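Side-chain contacts in endo-beta-1,4-glucanase (Bacillus licheniformis, PDB 2JEN), which hydrolyses beta-1,4-glucan chains of plant cell walls, xyloglucan among them, as a glycoside hydrolase of family 12: residues 36-41 and 47-52; 79-82 and 86-89; 157-160 and 166-169. The protein carries 1 engineered substitution. All coordinates share one frame; numbering follows the deposited sequence.

Interaction 1: 36-41 and 47-52. With XYS (alpha-D-xylopyranose), chain B; GLC (alpha-D-glucopyranose), chain C; SO4 (sulfate ion), chain G.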
loop_
_atom_site.group_PDB
_atom_site.type_symbol
_atom_site.label_atom_id
_atom_site.label_comp_id
_atom_site.label_asym_id
_atom_site.label_seq_id
_atom_site.Cartn_x
_atom_site.Cartn_y
_atom_site.Cartn_z
ATOM N N SER A 36 -1.416 -7.525 -16.052
ATOM C CA SER A 36 -1.816 -7.305 -17.448
ATOM C C SER A 36 -2.305 -5.903 -17.735
ATOM O O SER A 36 -2.811 -5.642 -18.822
ATOM C CB SER A 36 -2.839 -8.341 -17.895
ATOM O OG SER A 36 -2.293 -9.636 -17.814
ATOM N N ASP A 37 -2.092 -4.957 -16.815
ATOM C CA ASP A 37 -2.368 -3.551 -17.140
ATOM C C ASP A 37 -1.550 -3.083 -18.339
ATOM O O ASP A 37 -0.445 -3.564 -18.583
ATOM C CB ASP A 37 -2.134 -2.645 -15.942
ATOM C CG ASP A 37 -3.171 -2.810 -14.823
ATOM O OD1 ASP A 37 -4.172 -3.532 -15.000
ATOM O OD2 ASP A 37 -2.990 -2.149 -13.761
ATOM N N LYS A 38 -2.106 -2.100 -19.063
ATOM C CA LYS A 38 -1.482 -1.570 -20.262
ATOM C C LYS A 38 -1.500 -0.059 -20.242
ATOM O O LYS A 38 -2.551 0.550 -20.003
ATOM C CB LYS A 38 -2.200 -2.063 -21.512
ATOM C CG LYS A 38 -2.163 -3.583 -21.681
ATOM C CD LYS A 38 -2.945 -4.108 -22.880
ATOM C CE LYS A 38 -2.781 -5.615 -23.000
ATOM N NZ LYS A 38 -3.553 -6.178 -24.116
ATOM N N LEU A 39 -0.343 0.538 -20.500
ATOM C CA LEU A 39 -0.216 1.958 -20.713
ATOM C C LEU A 39 0.195 2.218 -22.152
ATOM O O LEU A 39 1.362 2.047 -22.546
ATOM C CB LEU A 39 0.786 2.628 -19.758
ATOM C CG LEU A 39 0.412 2.587 -18.275
ATOM C CD1 LEU A 39 1.534 3.103 -17.390
ATOM C CD2 LEU A 39 -0.875 3.390 -18.005
ATOM N N TYR A 40 -0.760 2.659 -22.967
ATOM C CA TYR A 40 -0.499 2.909 -24.379
ATOM C C TYR A 40 0.236 4.224 -24.548
ATOM O O TYR A 40 0.059 5.181 -23.775
ATOM C CB TYR A 40 -1.812 2.972 -25.157
ATOM C CG TYR A 40 -2.540 1.648 -25.234
ATOM C CD1 TYR A 40 -3.434 1.280 -24.254
ATOM C CD2 TYR A 40 -2.284 0.740 -26.260
ATOM C CE1 TYR A 40 -4.099 0.077 -24.283
ATOM C CE2 TYR A 40 -2.945 -0.492 -26.297
ATOM C CZ TYR A 40 -3.845 -0.816 -25.304
ATOM O OH TYR A 40 -4.506 -2.025 -25.334
ATOM N N PHE A 41 1.030 4.325 -25.612
ATOM C CA PHE A 41 1.686 5.582 -25.955
ATOM C C PHE A 41 2.008 5.598 -27.429
ATOM O O PHE A 41 1.835 4.593 -28.122
ATOM C CB PHE A 41 2.891 5.878 -25.064
ATOM C CG PHE A 41 4.047 4.915 -25.190
ATOM C CD1 PHE A 41 4.038 3.674 -24.579
ATOM C CD2 PHE A 41 5.181 5.272 -25.886
ATOM C CE1 PHE A 41 5.119 2.846 -24.679
ATOM C CE2 PHE A 41 6.280 4.426 -25.967
ATOM C CZ PHE A 41 6.237 3.224 -25.396
ATOM N N TYR A 47 2.429 -0.289 -26.212
ATOM C CA TYR A 47 1.996 -0.187 -24.798
ATOM C C TYR A 47 3.000 -0.805 -23.899
ATOM O O TYR A 47 3.657 -1.787 -24.240
ATOM C CB TYR A 47 0.607 -0.804 -24.555
ATOM C CG TYR A 47 0.410 -2.235 -25.025
ATOM C CD1 TYR A 47 0.005 -2.513 -26.319
ATOM C CD2 TYR A 47 0.585 -3.317 -24.151
ATOM C CE1 TYR A 47 -0.210 -3.824 -26.716
ATOM C CE2 TYR A 47 0.343 -4.627 -24.576
ATOM C CZ TYR A 47 -0.025 -4.870 -25.863
ATOM O OH TYR A 47 -0.295 -6.165 -26.263
ATOM N N ILE A 48 3.148 -0.207 -22.732
ATOM C CA ILE A 48 3.851 -0.835 -21.629
ATOM C C ILE A 48 2.854 -1.831 -21.036
ATOM O O ILE A 48 1.691 -1.512 -20.831
ATOM C CB ILE A 48 4.346 0.180 -20.559
ATOM C CG1 ILE A 48 4.981 1.434 -21.202
ATOM C CG2 ILE A 48 5.294 -0.502 -19.611
ATOM C CD1 ILE A 48 5.394 2.508 -20.214
ATOM N N PHE A 49 3.345 -3.012 -20.753
ATOM C CA PHE A 49 2.507 -4.144 -20.361
ATOM C C PHE A 49 2.993 -4.763 -19.049
ATOM O O PHE A 49 4.152 -5.169 -18.930
ATOM C CB PHE A 49 2.588 -5.195 -21.486
ATOM C CG PHE A 49 1.666 -6.387 -21.344
ATOM C CD1 PHE A 49 0.388 -6.278 -20.821
ATOM C CD2 PHE A 49 2.072 -7.608 -21.823
ATOM C CE1 PHE A 49 -0.448 -7.390 -20.745
ATOM C CE2 PHE A 49 1.240 -8.710 -21.716
ATOM C CZ PHE A 49 -0.006 -8.600 -21.196
ATOM N N ASN A 50 2.111 -4.795 -18.048
ATOM C CA ASN A 50 2.445 -5.322 -16.728
ATOM C C ASN A 50 2.297 -6.831 -16.765
ATOM O O ASN A 50 1.402 -7.440 -16.149
ATOM C CB ASN A 50 1.583 -4.670 -15.639
ATOM C CG ASN A 50 2.248 -4.721 -14.293
ATOM O OD1 ASN A 50 3.484 -4.808 -14.224
ATOM N ND2 ASN A 50 1.500 -4.536 -13.224
ATOM N N ASN A 51 3.209 -7.470 -17.514
ATOM C CA ASN A 51 3.145 -8.901 -17.830
ATOM C C ASN A 51 3.727 -9.714 -16.694
ATOM O O ASN A 51 4.916 -9.604 -16.421
ATOM C CB ASN A 51 3.920 -9.148 -19.129
ATOM C CG ASN A 51 3.943 -10.574 -19.570
ATOM O OD1 ASN A 51 3.689 -11.465 -18.809
ATOM N ND2 ASN A 51 4.287 -10.776 -20.830
ATOM N N VAL A 52 2.868 -10.488 -16.021
ATOM C CA VAL A 52 3.239 -11.286 -14.878
ATOM C C VAL A 52 2.960 -12.769 -15.142
ATOM O O VAL A 52 2.472 -13.488 -14.270
ATOM C CB VAL A 52 2.577 -10.780 -13.581
ATOM C CG1 VAL A 52 3.092 -9.374 -13.270
ATOM C CG2 VAL A 52 1.042 -10.776 -13.635
HETATM C C1 XYS B . -0.678 -14.021 -19.524
HETATM C C2 XYS B . -1.315 -14.062 -18.140
HETATM C C3 XYS B . -1.303 -12.681 -17.472
HETATM C C4 XYS B . 0.088 -12.064 -17.661
HETATM C C5 XYS B . 0.600 -12.074 -19.108
HETATM O O2 XYS B . -2.676 -14.503 -18.271
HETATM O O3 XYS B . -1.642 -12.682 -16.070
HETATM O O4 XYS B . 0.122 -10.779 -17.098
HETATM O O5 XYS B . 0.552 -13.374 -19.582
HETATM C C1 GLC C . 5.900 -15.479 -22.515
HETATM C C2 GLC C . 4.865 -14.388 -22.701
HETATM C C3 GLC C . 3.582 -14.740 -21.989
HETATM C C4 GLC C . 3.125 -16.107 -22.497
HETATM C C5 GLC C . 4.237 -17.142 -22.256
HETATM C C6 GLC C . 3.820 -18.478 -22.891
HETATM O O2 GLC C . 5.329 -13.102 -22.290
HETATM O O3 GLC C . 2.638 -13.671 -22.170
HETATM O O4 GLC C . 1.981 -16.556 -21.830
HETATM O O5 GLC C . 5.387 -16.734 -22.969
HETATM O O6 GLC C . 3.529 -19.438 -21.900
HETATM S S SO4 G . -7.029 -5.992 -22.437
HETATM O O1 SO4 G . -6.795 -5.966 -21.008
HETATM O O2 SO4 G . -7.306 -7.321 -22.979
HETATM O O3 SO4 G . -8.334 -5.296 -22.423
HETATM O O4 SO4 G . -6.226 -5.146 -23.311
HETATM O O HOH W 1 -1.832 -8.454 -24.429
#

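Interaction 2: 79-82 and 86-89. With GLC (alpha-D-glucopyranose), chain D.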
loop_
_atom_site.group_PDB
_atom_site.type_symbol
_atom_site.label_atom_id
_atom_site.label_comp_id
_atom_site.label_asym_id
_atom_site.label_seq_id
_atom_site.Cartn_x
_atom_site.Cartn_y
_atom_site.Cartn_z
ATOM N N TRP A 79 10.235 -9.343 -6.735
ATOM C CA TRP A 79 9.930 -10.744 -7.064
ATOM C C TRP A 79 10.759 -11.625 -6.088
ATOM O O TRP A 79 11.820 -12.147 -6.440
ATOM C CB TRP A 79 10.240 -11.088 -8.517
ATOM C CG TRP A 79 9.228 -10.496 -9.415
ATOM C CD1 TRP A 79 9.361 -9.396 -10.184
ATOM C CD2 TRP A 79 7.883 -10.946 -9.590
ATOM N NE1 TRP A 79 8.180 -9.121 -10.851
ATOM C CE2 TRP A 79 7.251 -10.051 -10.464
ATOM C CE3 TRP A 79 7.153 -12.009 -9.083
ATOM C CZ2 TRP A 79 5.938 -10.220 -10.859
ATOM C CZ3 TRP A 79 5.853 -12.185 -9.490
ATOM C CH2 TRP A 79 5.252 -11.277 -10.356
ATOM N N PRO A 80 10.319 -11.763 -4.826
ATOM C CA PRO A 80 11.139 -12.547 -3.902
ATOM C C PRO A 80 11.094 -14.054 -4.149
ATOM O O PRO A 80 10.178 -14.745 -3.723
ATOM C CB PRO A 80 10.593 -12.170 -2.516
ATOM C CG PRO A 80 9.750 -10.982 -2.725
ATOM C CD PRO A 80 9.206 -11.125 -4.113
ATOM N N SER A 81 12.109 -14.564 -4.834
ATOM C CA SER A 81 12.203 -15.982 -5.176
ATOM C C SER A 81 13.627 -16.313 -5.639
ATOM O O SER A 81 14.274 -15.495 -6.292
ATOM C CB SER A 81 11.271 -16.293 -6.347
ATOM O OG SER A 81 11.351 -17.697 -6.722
ATOM N N ASN A 82 14.058 -17.528 -5.334
ATOM C CA ASN A 82 15.355 -18.036 -5.768
ATOM C C ASN A 82 15.297 -18.927 -7.000
ATOM O O ASN A 82 16.353 -19.383 -7.466
ATOM C CB ASN A 82 16.068 -18.771 -4.635
ATOM C CG ASN A 82 15.333 -20.014 -4.184
ATOM O OD1 ASN A 82 14.845 -20.796 -5.025
ATOM N ND2 ASN A 82 15.254 -20.239 -2.870
ATOM N N VAL A 86 10.987 -17.919 -14.970
ATOM C CA VAL A 86 10.660 -16.526 -15.233
ATOM C C VAL A 86 9.339 -16.182 -14.536
ATOM O O VAL A 86 8.344 -16.864 -14.763
ATOM C CB VAL A 86 10.541 -16.260 -16.749
ATOM C CG1 VAL A 86 10.058 -14.827 -17.007
ATOM C CG2 VAL A 86 11.874 -16.501 -17.458
ATOM N N LYS A 87 9.365 -15.176 -13.648
ATOM C CA LYS A 87 8.154 -14.767 -12.957
ATOM C C LYS A 87 7.320 -13.784 -13.758
ATOM O O LYS A 87 6.090 -13.788 -13.668
ATOM C CB LYS A 87 8.464 -14.137 -11.606
ATOM C CG LYS A 87 9.363 -14.998 -10.685
ATOM C CD LYS A 87 8.923 -16.442 -10.573
ATOM C CE LYS A 87 9.785 -17.268 -9.592
ATOM N NZ LYS A 87 11.210 -17.417 -10.077
ATOM N N ALA A 88 8.004 -12.930 -14.515
ATOM C CA ALA A 88 7.359 -11.788 -15.142
ATOM C C ALA A 88 8.224 -11.278 -16.286
ATOM O O ALA A 88 9.450 -11.503 -16.287
ATOM C CB ALA A 88 7.154 -10.665 -14.085
ATOM N N TYR A 89 7.584 -10.582 -17.236
ATOM C CA TYR A 89 8.280 -9.906 -18.319
ATOM C C TYR A 89 7.605 -8.551 -18.536
ATOM O O TYR A 89 6.992 -8.304 -19.581
ATOM C CB TYR A 89 8.241 -10.760 -19.575
ATOM C CG TYR A 89 8.960 -10.202 -20.805
ATOM C CD1 TYR A 89 10.318 -9.873 -20.783
ATOM C CD2 TYR A 89 8.282 -9.968 -21.985
ATOM C CE1 TYR A 89 10.988 -9.426 -21.916
ATOM C CE2 TYR A 89 8.933 -9.508 -23.120
ATOM C CZ TYR A 89 10.268 -9.168 -23.058
ATOM O OH TYR A 89 10.892 -8.748 -24.207
HETATM C C1 GLC D . 10.869 -16.443 -24.049
HETATM C C2 GLC D . 9.748 -17.475 -23.955
HETATM C C3 GLC D . 8.431 -16.772 -24.153
HETATM C C4 GLC D . 8.257 -15.747 -23.037
HETATM C C5 GLC D . 9.445 -14.786 -23.177
HETATM C C6 GLC D . 9.378 -13.557 -22.261
HETATM O O1 GLC D . 12.145 -17.009 -23.943
HETATM O O2 GLC D . 9.771 -18.491 -24.932
HETATM O O3 GLC D . 7.461 -17.817 -24.235
HETATM O O4 GLC D . 7.068 -15.010 -23.219
HETATM O O5 GLC D . 10.649 -15.515 -22.991
HETATM O O6 GLC D . 9.229 -13.921 -20.905
#

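Interaction 3: 157-160 and 166-169. With GLC (alpha-D-glucopyranose), chain E; GLC (alpha-D-glucopyranose), chain F; GLC (alpha-D-glucopyranose), chain D; XYS (alpha-D-xylopyranose), chain H.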
loop_
_atom_site.group_PDB
_atom_site.type_symbol
_atom_site.label_atom_id
_atom_site.label_comp_id
_atom_site.label_asym_id
_atom_site.label_seq_id
_atom_site.Cartn_x
_atom_site.Cartn_y
_atom_site.Cartn_z
ATOM N N MET A 157 14.974 -13.916 -29.083
ATOM C CA MET A 157 15.313 -13.051 -27.980
ATOM C C MET A 157 16.679 -12.422 -28.211
ATOM O O MET A 157 17.617 -13.081 -28.687
ATOM C CB MET A 157 15.364 -13.828 -26.680
ATOM C CG MET A 157 14.129 -14.593 -26.383
ATOM S SD MET A 157 14.066 -15.078 -24.662
ATOM C CE MET A 157 13.508 -13.547 -23.883
ATOM N N ILE A 158 16.820 -11.161 -27.865
ATOM C CA ILE A 158 18.074 -10.430 -27.992
ATOM C C ILE A 158 18.338 -9.782 -26.661
ATOM O O ILE A 158 17.700 -8.767 -26.323
ATOM C CB ILE A 158 18.066 -9.430 -29.163
ATOM C CG1 ILE A 158 17.637 -10.085 -30.480
ATOM C CG2 ILE A 158 19.447 -8.750 -29.263
ATOM C CD1 ILE A 158 17.487 -9.164 -31.640
ATOM N N TRP A 159 19.246 -10.351 -25.896
ATOM C CA TRP A 159 19.523 -9.912 -24.539
ATOM C C TRP A 159 20.635 -8.863 -24.522
ATOM O O TRP A 159 21.781 -9.139 -24.904
ATOM C CB TRP A 159 19.944 -11.051 -23.605
ATOM C CG TRP A 159 18.994 -12.195 -23.428
ATOM C CD1 TRP A 159 18.053 -12.677 -24.299
ATOM C CD2 TRP A 159 18.987 -13.070 -22.304
ATOM N NE1 TRP A 159 17.431 -13.781 -23.752
ATOM C CE2 TRP A 159 18.000 -14.043 -22.533
ATOM C CE3 TRP A 159 19.719 -13.121 -21.132
ATOM C CZ2 TRP A 159 17.727 -15.062 -21.620
ATOM C CZ3 TRP A 159 19.433 -14.141 -20.212
ATOM C CH2 TRP A 159 18.453 -15.099 -20.489
ATOM N N LEU A 160 20.292 -7.661 -24.079
ATOM C CA LEU A 160 21.246 -6.583 -23.879
ATOM C C LEU A 160 21.835 -6.600 -22.488
ATOM O O LEU A 160 22.875 -5.990 -22.254
ATOM C CB LEU A 160 20.588 -5.250 -24.165
ATOM C CG LEU A 160 20.026 -5.038 -25.558
ATOM C CD1 LEU A 160 19.475 -3.615 -25.735
ATOM C CD2 LEU A 160 21.014 -5.397 -26.688
ATOM N N GLY A 166 20.389 -17.239 -17.583
ATOM C CA GLY A 166 20.810 -17.966 -18.766
ATOM C C GLY A 166 19.592 -18.373 -19.559
ATOM O O GLY A 166 18.493 -18.450 -19.020
ATOM N N PRO A 167 19.760 -18.588 -20.859
ATOM C CA PRO A 167 18.669 -18.773 -21.755
ATOM C C PRO A 167 18.184 -20.205 -21.878
ATOM O O PRO A 167 18.805 -21.149 -21.339
ATOM C CB PRO A 167 19.252 -18.286 -23.083
ATOM C CG PRO A 167 20.661 -18.762 -23.002
ATOM C CD PRO A 167 21.044 -18.475 -21.580
ATOM N N ALA A 168 17.089 -20.365 -22.613
ATOM C CA ALA A 168 16.552 -21.675 -22.931
ATOM C C ALA A 168 17.410 -22.282 -24.037
ATOM O O ALA A 168 17.950 -21.589 -24.909
ATOM C CB ALA A 168 15.129 -21.554 -23.396
ATOM N N GLY A 169 17.509 -23.589 -24.015
ATOM C CA GLY A 169 18.171 -24.308 -25.088
ATOM C C GLY A 169 19.652 -24.444 -24.892
ATOM O O GLY A 169 20.186 -24.274 -23.778
HETATM C C1 GLC E . 14.653 -19.572 -19.437
HETATM C C2 GLC E . 15.082 -18.386 -20.267
HETATM C C3 GLC E . 13.920 -17.478 -20.587
HETATM C C4 GLC E . 12.706 -18.249 -21.109
HETATM C C5 GLC E . 12.449 -19.460 -20.196
HETATM C C6 GLC E . 11.328 -20.327 -20.761
HETATM O O2 GLC E . 16.038 -17.642 -19.541
HETATM O O3 GLC E . 14.330 -16.557 -21.564
HETATM O O4 GLC E . 11.578 -17.378 -21.194
HETATM O O5 GLC E . 13.610 -20.255 -20.130
HETATM O O6 GLC E . 10.890 -21.236 -19.749
HETATM C C1 GLC F . 16.901 -23.949 -17.370
HETATM C C2 GLC F . 15.826 -24.110 -18.425
HETATM C C3 GLC F . 15.720 -22.878 -19.322
HETATM C C4 GLC F . 15.630 -21.601 -18.480
HETATM C C5 GLC F . 16.775 -21.581 -17.483
HETATM C C6 GLC F . 16.694 -20.368 -16.544
HETATM O O1 GLC F . 16.772 -24.995 -16.423
HETATM O O2 GLC F . 16.171 -25.201 -19.266
HETATM O O3 GLC F . 14.606 -22.968 -20.180
HETATM O O4 GLC F . 15.785 -20.459 -19.311
HETATM O O5 GLC F . 16.690 -22.740 -16.664
HETATM O O6 GLC F . 17.716 -20.521 -15.562
HETATM C C1 GLC D . 10.869 -16.443 -24.049
HETATM C C2 GLC D . 9.748 -17.475 -23.955
HETATM C C3 GLC D . 8.431 -16.772 -24.153
HETATM C C4 GLC D . 8.257 -15.747 -23.037
HETATM C C5 GLC D . 9.445 -14.786 -23.177
HETATM C C6 GLC D . 9.378 -13.557 -22.261
HETATM O O1 GLC D . 12.145 -17.009 -23.943
HETATM O O2 GLC D . 9.771 -18.491 -24.932
HETATM O O3 GLC D . 7.461 -17.817 -24.235
HETATM O O4 GLC D . 7.068 -15.010 -23.219
HETATM O O5 GLC D . 10.649 -15.515 -22.991
HETATM O O6 GLC D . 9.229 -13.921 -20.905
HETATM C C1 XYS H . 18.832 -19.654 -15.705
HETATM C C2 XYS H . 19.921 -20.098 -14.763
HETATM C C3 XYS H . 19.468 -19.928 -13.329
HETATM C C4 XYS H . 19.023 -18.491 -13.120
HETATM C C5 XYS H . 17.965 -18.171 -14.158
HETATM O O2 XYS H . 20.274 -21.463 -15.021
HETATM O O3 XYS H . 20.505 -20.278 -12.423
HETATM O O4 XYS H . 18.422 -18.391 -11.837
HETATM O O5 XYS H . 18.464 -18.326 -15.486
#

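Interaction 1: 36-41 and 47-52
Lys-38, Tyr-40, Tyr-47 and Phe-49 share one face of an antiparallel beta hairpin. The Tyr-47 ring sits among the other three. Lys-38 runs alongside it, fully extended beyond CG, and lays CD over one ring face, 4.1 Å from the centroid of the Tyr-47 ring, a CH-pi contact. Tyr-40 points the same way as Tyr-47, with the two ring planes at 54°. Tyr-47 CB lies over a face of the Tyr-40 ring. Lys-38 NZ bonds a water and a sulfate, 3.0 Å from its O4; the sulfate probably comes from the crystallisation liquor. Phe-49 turns its ring edge to the Ser-36 carbonyl, with CE1 of Phe-49 3.5 Å from O of Ser-36.

Leu-39 and Ile-48 form a hydrogen-bonded pair on the other face. Phe-41 crosses Ile-48 at about a right angle. Past the strands, Ser-36 OG and Val-52 N both bond O4 of the xylose in the glycan pocket, at 2.8 and 3.0 Å. The hairpin continues into the sheet through strand 91-95, while Leu-39 and Ile-48 pack on Ile-65 of strand 62-67.

Interaction 2: 79-82 and 86-89
Lys-87 reaches across to Trp-79 and Ser-81. Its CB lies over one face of the Trp-79 indole, 3.9 Å from the centroid of the six-membered ring and 26° off the ring normal. This is a CH-pi contact, displaced toward the ring rim. The two side chains run antiparallel past one another. The nearest ring atom is CE3 of Trp-79, 3.6 Å from CB of Lys-87. CG still skirts this part of the indole, at 4.0 Å from CE3 of Trp-79.

The lysine chain then bends at chi2 (-48°), runs straight through chi3, and bends again at chi4 (-66°). These bends bring CE beside Ser-81, 3.3 Å from the OG of that serine. NZ is 3.4 Å from the same Ser-81 OG. The ammonium bonds Thr-85 O, Phe-245 O and Thr-83 OG1.

Ala-88 adds to the packing from the next position. Its CB meets the far part of the indole, 3.5 Å from CZ2 of Trp-79. Ser-81 OG bonds Thr-83 N and Asp-72 of the fourth subunit, and Trp-79 NE1 bonds Gln-63.

Along the same loop, Val-86 and Tyr-89 belong to the glycan pocket. A glucose C6 lies over one face of the Tyr-89 ring.

The contact therefore divides the lysine by chemistry. Its aliphatic start packs on an aromatic face, and its charged tip has three oxygen partners. Those bonds probably offset the cost of burying the ammonium, while the CH-pi contact holds the base of the side chain against the end of strand 72-79.

Interaction 3: 157-160 and 166-169
In the glycan-binding cleft of this family 12 beta-sandwich, strand 154-163 and the loop after it meet beside the bound glycans. Trp-159 makes the contact from the strand side. A chi2 of 28° turns its CH2 toward Gly-166. CH2 of Trp-159 lies 3.6 Å from C of Gly-166, next to the peptide link into Pro-167. The approach to this link is oblique. Pro-167 adds a carbon contact, its CB lying 3.9 Å from CZ2 of Trp-159. The packing is small, an indole against a peptide link and one proline carbon.

O2 of the chain E glucose sits in the indole plane at the ring edge, 3.6 Å from CH2 of Trp-159. Pro-167 and Ala-168 also line this glucose. Met-157 brings its sulfur to the sugars from the strand, with SD 3.4 Å from O3 of the same glucose. Glu-243 of strand 234-244 touches both Met-157 and Trp-159. A weak bond joins Gly-166 N to O5 of a xylose. The shorter link uses the carbonyl of that residue: the glucose O2 at the indole edge donates a hydrogen bond to Gly-166 O at 2.6 Å.

In the fold
All three contacts supply residues to the glycan pockets. Interactions 1 and 3 reach the same sheet but lie on opposite sides of the chain's centre, with centres about 22 Å apart. Interactions 1 and 2 are mostly buried and touch: Val-52 packs on Trp-79, and Asn-51 O probably accepts a bond from Tyr-89 N. Interaction 3 is partly buried and smaller. Its chemistry is an indole against a peptide link and a proline carbon, with the polar bonds going to sugar. Interaction 1 combines strand pairing with aromatic packing. Interaction 2 lacks regular strand pairing and relies on a lysine against an indole. Interactions 2 and 3 both touch the glucose of chain D.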